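Local structure of CAMP factor (Mobiluncus curtisii, 6JLC) at residues 100-104 and 137-141; 93-97 and 151-157; 14-19 and 51-56. The protein probably acts as a pore-forming toxin in the hemolytic CAMP reaction, this chain being the all-helical CAMP-factor part of a longer protein. One frame throughout, in Å; residues are numbered along the deposited sequence.

Contact 1: residues 100-104 and 137-141; sequences HVELG and RVSTY
E102 sends its carboxylate between R137 and Y141, and the single oxygen OE1 takes bonds from both. The residues join the start of helix 97-114 to the end of helix 121-139, the open end of an antiparallel helical hairpin. R137 NH1 gives a bent salt bridge to E102 OE1 at 2.9 Å (N-H...O angle 131°); the oxygen lies in the guanidinium plane but is itself approached 38° out of the carboxylate plane. From the opposite face of that plane, on the syn side, Y141 OH donates a short bond of 2.5 Å to E102 OE1. Carboxylate and phenol ring stand almost perpendicular, at 85°, with the acid at the ring's edge. A glutamate suits the place because its chain, extended beyond CG, carries a charged acceptor across to a cation and a phenol together; two donors would probably favour negative charge on that oxygen. The other oxygen, OE2, is salt-bridged to K98, one helical turn back. Beneath this polar layer V138 supplies a compact apolar base: CG1 lies 4.0 Å from E102 CB, while CG2 faces L103 CD2 at 4.4 Å. L103 also packs against T84 and S88 of helix 68-91. The phenol is placed partly by the turn at the end of helix 121-139, which folds one face of the Y141 ring onto V138, whose CA stands 3.7 Å from the ring plane, over its centre; the ring also touches K98 and A99. At that turn R137 O accepts twice from T140, from N at 3.2 Å and from OG1, in the carbonyl plane, at 3.0 Å.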
loop_
_atom_site.group_PDB
_atom_site.type_symbol
_atom_site.label_atom_id
_atom_site.label_comp_id
_atom_site.label_asym_id
_atom_site.label_seq_id
_atom_site.Cartn_x
_atom_site.Cartn_y
_atom_site.Cartn_z
ATOM N N HIS A 100 3.445 7.448 10.601
ATOM C CA HIS A 100 2.677 7.391 9.364
ATOM C C HIS A 100 2.230 8.773 8.899
ATOM O O HIS A 100 2.123 9.016 7.689
ATOM C CB HIS A 100 1.467 6.490 9.549
ATOM C CG HIS A 100 1.837 5.058 9.741
ATOM N ND1 HIS A 100 1.922 4.470 10.990
ATOM C CD2 HIS A 100 2.182 4.100 8.850
ATOM C CE1 HIS A 100 2.282 3.207 10.853
ATOM N NE2 HIS A 100 2.449 2.956 9.565
ATOM N N VAL A 101 1.918 9.663 9.832
ATOM C CA VAL A 101 1.581 11.032 9.444
ATOM C C VAL A 101 2.765 11.681 8.734
ATOM O O VAL A 101 2.614 12.307 7.673
ATOM C CB VAL A 101 1.142 11.843 10.673
ATOM C CG1 VAL A 101 1.026 13.324 10.310
ATOM C CG2 VAL A 101 -0.186 11.310 11.191
ATOM N N GLU A 102 3.961 11.516 9.299
ATOM C CA GLU A 102 5.152 12.137 8.728
ATOM C C GLU A 102 5.515 11.514 7.381
ATOM O O GLU A 102 5.795 12.234 6.413
ATOM C CB GLU A 102 6.316 12.049 9.718
ATOM C CG GLU A 102 6.047 12.831 10.996
ATOM C CD GLU A 102 7.241 12.919 11.930
ATOM O OE1 GLU A 102 8.348 12.465 11.564
ATOM O OE2 GLU A 102 7.056 13.455 13.043
ATOM N N LEU A 103 5.508 10.176 7.284
ATOM C CA LEU A 103 5.810 9.558 5.996
ATOM C C LEU A 103 4.715 9.856 4.977
ATOM O O LEU A 103 5.005 10.101 3.800
ATOM C CB LEU A 103 6.016 8.047 6.160
ATOM C CG LEU A 103 6.710 7.298 5.011
ATOM C CD1 LEU A 103 8.037 7.916 4.631
ATOM C CD2 LEU A 103 6.930 5.882 5.418
ATOM N N GLY A 104 3.456 9.889 5.414
ATOM C CA GLY A 104 2.387 10.230 4.483
ATOM C C GLY A 104 2.522 11.639 3.951
ATOM O O GLY A 104 2.271 11.904 2.764
ATOM N N ARG A 137 14.105 8.147 9.225
ATOM C CA ARG A 137 13.802 8.738 10.526
ATOM C C ARG A 137 12.671 7.993 11.232
ATOM O O ARG A 137 12.808 7.575 12.386
ATOM C CB ARG A 137 13.441 10.213 10.374
ATOM C CG ARG A 137 13.135 10.892 11.707
ATOM C CD ARG A 137 12.455 12.236 11.516
ATOM N NE ARG A 137 12.705 12.778 10.189
ATOM C CZ ARG A 137 11.753 13.167 9.355
ATOM N NH1 ARG A 137 10.472 13.077 9.717
ATOM N NH2 ARG A 137 12.083 13.645 8.161
ATOM N N VAL A 138 11.525 7.840 10.564
ATOM C CA VAL A 138 10.365 7.291 11.266
ATOM C C VAL A 138 10.522 5.798 11.519
ATOM O O VAL A 138 9.783 5.241 12.341
ATOM C CB VAL A 138 9.055 7.576 10.504
ATOM C CG1 VAL A 138 8.956 9.079 10.181
ATOM C CG2 VAL A 138 8.971 6.724 9.244
ATOM N N SER A 139 11.467 5.139 10.834
ATOM C CA SER A 139 11.725 3.721 11.083
ATOM C C SER A 139 12.213 3.481 12.499
ATOM O O SER A 139 12.040 2.384 13.038
ATOM C CB SER A 139 12.759 3.185 10.098
ATOM O OG SER A 139 12.162 2.960 8.840
ATOM N N THR A 140 12.841 4.480 13.100
ATOM C CA THR A 140 13.341 4.404 14.462
ATOM C C THR A 140 12.316 4.860 15.488
ATOM O O THR A 140 12.625 4.866 16.682
ATOM C CB THR A 140 14.609 5.257 14.610
ATOM O OG1 THR A 140 14.231 6.629 14.795
ATOM C CG2 THR A 140 15.494 5.145 13.380
ATOM N N TYR A 141 11.126 5.281 15.063
ATOM C CA TYR A 141 10.122 5.684 16.034
ATOM C C TYR A 141 9.650 4.469 16.822
ATOM O O TYR A 141 9.814 3.322 16.402
ATOM C CB TYR A 141 8.927 6.354 15.352
ATOM C CG TYR A 141 9.174 7.775 14.872
ATOM C CD1 TYR A 141 10.426 8.366 14.975
ATOM C CD2 TYR A 141 8.139 8.520 14.309
ATOM C CE1 TYR A 141 10.637 9.659 14.523
ATOM C CE2 TYR A 141 8.340 9.814 13.854
ATOM C CZ TYR A 141 9.587 10.379 13.961
ATOM O OH TYR A 141 9.776 11.666 13.508
#

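Contact 2: residues 93-97 and 151-157; sequences RYKIQ and TIYVKDL
R93 stretches along the start of helix 152-173 and bonds through NH1 to Y153 O (2.8 Å, N-H...O angle 144°). Here the loop between helices 68-91 and 97-114 packs on the helix's N-terminal end, where T151 is the N-cap, OG1 accepting weakly from V154 N. The R93 chain is extended through chi2 and bends at chi3 (-69°); a further turn at chi4 sets the guanidinium plane so that Y153 O lies in it. Y153 O thereby gains a second donor: L157 N comes from the opposite face of the carbonyl. Arginine fits because its long methylene part can lie on apolar atoms while its end stays polar. L157 CB is 3.7 Å from R93 CD, and L157 CD1 sits 3.9 Å above the guanidinium plane, offset toward its rim. Y153 turns its CB to within 3.7 Å of R93 O, and its hydroxyl bonds to D36. One water accepts from T151 OG1 and donates to R93 O and K95 O; another donates to Q97 OE1 and accepts from I152 N, while Q97 NE2 bonds to D36. Water thus serves the R93 and K95 carbonyls and R93 serves Y153 O, consistent with a joint combining one direct bond, two water bridges and apolar packing.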
loop_
_atom_site.group_PDB
_atom_site.type_symbol
_atom_site.label_atom_id
_atom_site.label_comp_id
_atom_site.label_asym_id
_atom_site.label_seq_id
_atom_site.Cartn_x
_atom_site.Cartn_y
_atom_site.Cartn_z
ATOM N N ARG A 93 4.098 -1.393 10.046
ATOM C CA ARG A 93 2.680 -1.605 10.338
ATOM C C ARG A 93 2.333 -1.310 11.791
ATOM O O ARG A 93 1.234 -0.815 12.080
ATOM C CB ARG A 93 2.272 -3.041 10.004
ATOM C CG ARG A 93 0.750 -3.216 10.076
ATOM C CD ARG A 93 0.307 -4.630 9.745
ATOM N NE ARG A 93 0.512 -4.974 8.341
ATOM C CZ ARG A 93 -0.266 -4.585 7.336
ATOM N NH1 ARG A 93 -1.326 -3.809 7.549
ATOM N NH2 ARG A 93 0.023 -4.974 6.105
ATOM N N TYR A 94 3.250 -1.588 12.721
ATOM C CA TYR A 94 2.990 -1.395 14.143
ATOM C C TYR A 94 3.648 -0.140 14.702
ATOM O O TYR A 94 3.771 -0.010 15.925
ATOM C CB TYR A 94 3.446 -2.623 14.937
ATOM C CG TYR A 94 2.466 -3.763 14.837
ATOM C CD1 TYR A 94 2.502 -4.640 13.761
ATOM C CD2 TYR A 94 1.471 -3.936 15.794
ATOM C CE1 TYR A 94 1.586 -5.697 13.658
ATOM C CE2 TYR A 94 0.545 -4.984 15.694
ATOM C CZ TYR A 94 0.614 -5.858 14.626
ATOM O OH TYR A 94 -0.291 -6.892 14.519
ATOM N N LYS A 95 4.081 0.783 13.844
ATOM C CA LYS A 95 4.655 2.016 14.360
ATOM C C LYS A 95 3.551 2.947 14.859
ATOM O O LYS A 95 2.394 2.857 14.445
ATOM C CB LYS A 95 5.490 2.728 13.281
ATOM C CG LYS A 95 6.782 1.999 12.920
ATOM C CD LYS A 95 7.754 2.034 14.089
ATOM C CE LYS A 95 8.979 1.177 13.807
ATOM N NZ LYS A 95 9.856 1.139 15.016
ATOM N N ILE A 96 3.933 3.863 15.750
ATOM C CA ILE A 96 2.983 4.850 16.230
ATOM C C ILE A 96 2.460 5.685 15.054
ATOM O O ILE A 96 3.080 5.771 13.983
ATOM C CB ILE A 96 3.614 5.750 17.304
ATOM C CG1 ILE A 96 4.932 6.357 16.800
ATOM C CG2 ILE A 96 3.814 4.960 18.596
ATOM C CD1 ILE A 96 5.511 7.412 17.725
ATOM N N GLN A 97 1.297 6.304 15.264
ATOM C CA GLN A 97 0.642 7.035 14.180
ATOM C C GLN A 97 1.513 8.179 13.666
ATOM O O GLN A 97 1.475 8.495 12.468
ATOM C CB GLN A 97 -0.723 7.540 14.659
ATOM C CG GLN A 97 -1.503 8.381 13.652
ATOM C CD GLN A 97 -1.874 7.619 12.387
ATOM O OE1 GLN A 97 -1.855 6.384 12.353
ATOM N NE2 GLN A 97 -2.236 8.359 11.338
ATOM N N THR A 151 -4.141 1.704 14.828
ATOM C CA THR A 151 -4.102 2.562 13.659
ATOM C C THR A 151 -4.845 1.883 12.510
ATOM O O THR A 151 -5.224 0.710 12.585
ATOM C CB THR A 151 -2.660 2.842 13.255
ATOM O OG1 THR A 151 -2.029 1.592 12.923
ATOM C CG2 THR A 151 -1.895 3.519 14.402
ATOM N N ILE A 152 -5.046 2.625 11.421
ATOM C CA ILE A 152 -5.664 1.998 10.254
ATOM C C ILE A 152 -4.760 0.913 9.679
ATOM O O ILE A 152 -5.240 -0.028 9.039
ATOM C CB ILE A 152 -6.008 3.054 9.192
ATOM C CG1 ILE A 152 -4.715 3.591 8.617
ATOM C CG2 ILE A 152 -6.841 4.174 9.782
ATOM C CD1 ILE A 152 -4.784 3.697 7.191
ATOM N N TYR A 153 -3.444 1.012 9.899
ATOM C CA TYR A 153 -2.532 -0.013 9.393
ATOM C C TYR A 153 -2.726 -1.337 10.128
ATOM O O TYR A 153 -2.709 -2.401 9.504
ATOM C CB TYR A 153 -1.086 0.486 9.491
ATOM C CG TYR A 153 -1.026 1.870 8.896
ATOM C CD1 TYR A 153 -0.916 2.038 7.522
ATOM C CD2 TYR A 153 -1.184 3.000 9.692
ATOM C CE1 TYR A 153 -0.919 3.307 6.960
ATOM C CE2 TYR A 153 -1.194 4.268 9.139
ATOM C CZ TYR A 153 -1.054 4.413 7.772
ATOM O OH TYR A 153 -1.051 5.678 7.218
ATOM N N VAL A 154 -2.943 -1.284 11.443
ATOM C CA VAL A 154 -3.249 -2.497 12.203
ATOM C C VAL A 154 -4.633 -3.021 11.826
ATOM O O VAL A 154 -4.829 -4.230 11.652
ATOM C CB VAL A 154 -3.135 -2.218 13.717
ATOM C CG1 VAL A 154 -3.662 -3.411 14.535
ATOM C CG2 VAL A 154 -1.692 -1.938 14.098
ATOM N N LYS A 155 -5.614 -2.121 11.725
ATOM C CA LYS A 155 -6.953 -2.498 11.269
ATOM C C LYS A 155 -6.919 -3.143 9.890
ATOM O O LYS A 155 -7.715 -4.049 9.608
ATOM C CB LYS A 155 -7.864 -1.269 11.246
ATOM C CG LYS A 155 -8.464 -0.897 12.601
ATOM C CD LYS A 155 -9.439 -1.965 13.081
ATOM C CE LYS A 155 -10.089 -1.604 14.418
ATOM N NZ LYS A 155 -11.110 -0.536 14.230
ATOM N N ASP A 156 -6.014 -2.692 9.012
ATOM C CA ASP A 156 -5.913 -3.315 7.696
ATOM C C ASP A 156 -5.382 -4.741 7.787
ATOM O O ASP A 156 -5.784 -5.594 6.991
ATOM C CB ASP A 156 -5.043 -2.458 6.771
ATOM C CG ASP A 156 -5.721 -1.127 6.391
ATOM O OD1 ASP A 156 -6.969 -1.055 6.429
ATOM O OD2 ASP A 156 -5.013 -0.147 6.061
ATOM N N LEU A 157 -4.494 -5.028 8.747
ATOM C CA LEU A 157 -4.051 -6.409 8.954
ATOM C C LEU A 157 -5.211 -7.299 9.405
ATOM O O LEU A 157 -5.340 -8.448 8.963
ATOM C CB LEU A 157 -2.915 -6.444 9.979
ATOM C CG LEU A 157 -2.207 -7.789 10.178
ATOM C CD1 LEU A 157 -1.501 -8.227 8.906
ATOM C CD2 LEU A 157 -1.222 -7.721 11.347
HETATM O O HOH W 1 0.611 1.644 12.823
HETATM O O HOH W 2 -4.057 5.426 11.641
#

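Contact 3: residues 14-19 and 51-56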
loop_
_atom_site.group_PDB
_atom_site.type_symbol
_atom_site.label_atom_id
_atom_site.label_comp_id
_atom_site.label_asym_id
_atom_site.label_seq_id
_atom_site.Cartn_x
_atom_site.Cartn_y
_atom_site.Cartn_z
ATOM N N ALA A 14 12.352 3.260 -18.630
ATOM C CA ALA A 14 11.681 4.179 -17.721
ATOM C C ALA A 14 10.189 3.881 -17.662
ATOM O O ALA A 14 9.599 3.820 -16.577
ATOM C CB ALA A 14 11.935 5.623 -18.162
ATOM N N ILE A 15 9.562 3.691 -18.829
ATOM C CA ILE A 15 8.148 3.312 -18.870
ATOM C C ILE A 15 7.905 2.076 -18.017
ATOM O O ILE A 15 6.991 2.034 -17.184
ATOM C CB ILE A 15 7.693 3.074 -20.326
ATOM C CG1 ILE A 15 7.677 4.397 -21.090
ATOM C CG2 ILE A 15 6.309 2.405 -20.350
ATOM C CD1 ILE A 15 7.385 4.246 -22.569
ATOM N N ASP A 16 8.704 1.027 -18.246
ATOM C CA ASP A 16 8.510 -0.215 -17.506
ATOM C C ASP A 16 8.644 0.015 -16.005
ATOM O O ASP A 16 7.877 -0.553 -15.214
ATOM C CB ASP A 16 9.516 -1.280 -17.955
ATOM C CG ASP A 16 9.350 -1.685 -19.419
ATOM O OD1 ASP A 16 8.302 -1.373 -20.025
ATOM O OD2 ASP A 16 10.285 -2.311 -19.963
ATOM N N ASP A 17 9.637 0.817 -15.594
ATOM C CA ASP A 17 9.845 1.077 -14.168
ATOM C C ASP A 17 8.676 1.840 -13.575
ATOM O O ASP A 17 8.261 1.573 -12.437
ATOM C CB ASP A 17 11.136 1.870 -13.937
ATOM C CG ASP A 17 12.382 1.086 -14.316
ATOM O OD1 ASP A 17 12.285 -0.153 -14.459
ATOM O OD2 ASP A 17 13.445 1.721 -14.475
ATOM N N ILE A 18 8.144 2.802 -14.325
ATOM C CA ILE A 18 6.991 3.558 -13.850
ATOM C C ILE A 18 5.785 2.640 -13.704
ATOM O O ILE A 18 5.096 2.646 -12.677
ATOM C CB ILE A 18 6.695 4.729 -14.801
ATOM C CG1 ILE A 18 7.830 5.758 -14.732
ATOM C CG2 ILE A 18 5.359 5.359 -14.449
ATOM C CD1 ILE A 18 7.865 6.681 -15.921
ATOM N N ASN A 19 5.522 1.817 -14.721
ATOM C CA ASN A 19 4.351 0.943 -14.656
ATOM C C ASN A 19 4.460 -0.058 -13.507
ATOM O O ASN A 19 3.466 -0.340 -12.823
ATOM C CB ASN A 19 4.150 0.233 -15.993
ATOM C CG ASN A 19 3.662 1.178 -17.077
ATOM O OD1 ASN A 19 2.991 2.171 -16.790
ATOM N ND2 ASN A 19 3.992 0.874 -18.326
ATOM N N LEU A 51 3.527 10.889 -17.934
ATOM C CA LEU A 51 4.960 10.655 -18.051
ATOM C C LEU A 51 5.255 9.519 -19.037
ATOM O O LEU A 51 6.132 9.648 -19.903
ATOM C CB LEU A 51 5.536 10.359 -16.662
ATOM C CG LEU A 51 7.040 10.305 -16.449
ATOM C CD1 LEU A 51 7.669 11.580 -16.951
ATOM C CD2 LEU A 51 7.333 10.107 -14.963
ATOM N N THR A 52 4.508 8.420 -18.960
ATOM C CA THR A 52 4.795 7.323 -19.878
ATOM C C THR A 52 4.379 7.673 -21.300
ATOM O O THR A 52 5.005 7.207 -22.256
ATOM C CB THR A 52 4.126 6.028 -19.403
ATOM O OG1 THR A 52 2.722 6.224 -19.286
ATOM C CG2 THR A 52 4.677 5.593 -18.036
ATOM N N GLN A 53 3.357 8.517 -21.467
ATOM C CA GLN A 53 2.992 8.975 -22.807
ATOM C C GLN A 53 4.100 9.827 -23.412
ATOM O O GLN A 53 4.400 9.714 -24.608
ATOM C CB GLN A 53 1.676 9.761 -22.760
ATOM C CG GLN A 53 0.430 8.871 -22.776
ATOM C CD GLN A 53 -0.821 9.566 -22.247
ATOM O OE1 GLN A 53 -0.782 10.724 -21.816
ATOM N NE2 GLN A 53 -1.944 8.850 -22.276
ATOM N N SER A 54 4.716 10.691 -22.604
ATOM C CA SER A 54 5.840 11.476 -23.096
ATOM C C SER A 54 7.031 10.578 -23.405
ATOM O O SER A 54 7.744 10.797 -24.395
ATOM C CB SER A 54 6.234 12.538 -22.076
ATOM O OG SER A 54 7.273 13.344 -22.592
ATOM N N LEU A 55 7.269 9.575 -22.560
ATOM C CA LEU A 55 8.351 8.630 -22.830
ATOM C C LEU A 55 8.050 7.780 -24.056
ATOM O O LEU A 55 8.962 7.436 -24.820
ATOM C CB LEU A 55 8.581 7.739 -21.615
ATOM C CG LEU A 55 9.292 8.414 -20.431
ATOM C CD1 LEU A 55 8.994 7.651 -19.154
ATOM C CD2 LEU A 55 10.774 8.496 -20.668
ATOM N N ALA A 56 6.778 7.411 -24.246
ATOM C CA ALA A 56 6.417 6.562 -25.376
ATOM C C ALA A 56 6.709 7.256 -26.695
ATOM O O ALA A 56 6.988 6.592 -27.704
ATOM C CB ALA A 56 4.943 6.159 -25.295
#
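I15 pushes its side chain across to L55 and A56, the principal bump in a hairpin of antiparallel helices, 8-31 and 41-59, that belongs to the larger helical bundle. The two short segments run at 163° to each other, their axes approaching to 9.6 Å. I15 CG1 rests on L55 CB at 3.5 Å, and the extended branch carries CD1 into a hollow lined by T52 O, A56 N and A56 CB; A56 N is 3.6 Å from I15 CD1. The small alanine leaves room for this methyl. One turn further along, I18 meets L55 tip to tip, its CD1 lying 3.6 Å from L55 CD1 and equally 3.6 Å from L51 CD2, so this end fits between two leucines. Next to I15 in sequence, A14 offers only its CB to L55 CD1 at 3.7 Å, a shallow place that accommodates the leucine's branch. Helix 68-91 closes the buried flank, where I71 touches L55 and T75 touches both I18 and L51. Threonine works at 52 because one branch can be polar and the other apolar. With chi1 of T52 at 58°, its OG1 turns back to the carbonyls of A48 and T49 in its own helix, and T52 CG2 is left to meet I18 CG2 at 3.7 Å.

Overall arrangement
Contact 3 closes first along the chain, joining helices 8-31 and 41-59; contact 1 follows, nested within the loop that contact 2 closes. Contacts 1 and 2 are neighbours, their centres about 12 Å apart, and they touch: K95 NZ probably bonds to Y141 O, and the H100 ring stacks on Y153. Contact 3 lies about 29 Å from contact 1 and about 33 Å from contact 2, centre to centre, on the other side of the chain's centre from contact 2. Contacts 1 and 3 each tie a pair of helices within the first five, whereas contact 2 fastens the loop before helix 97-114 to helix 152-173, first of the last three, linking the two helical groups.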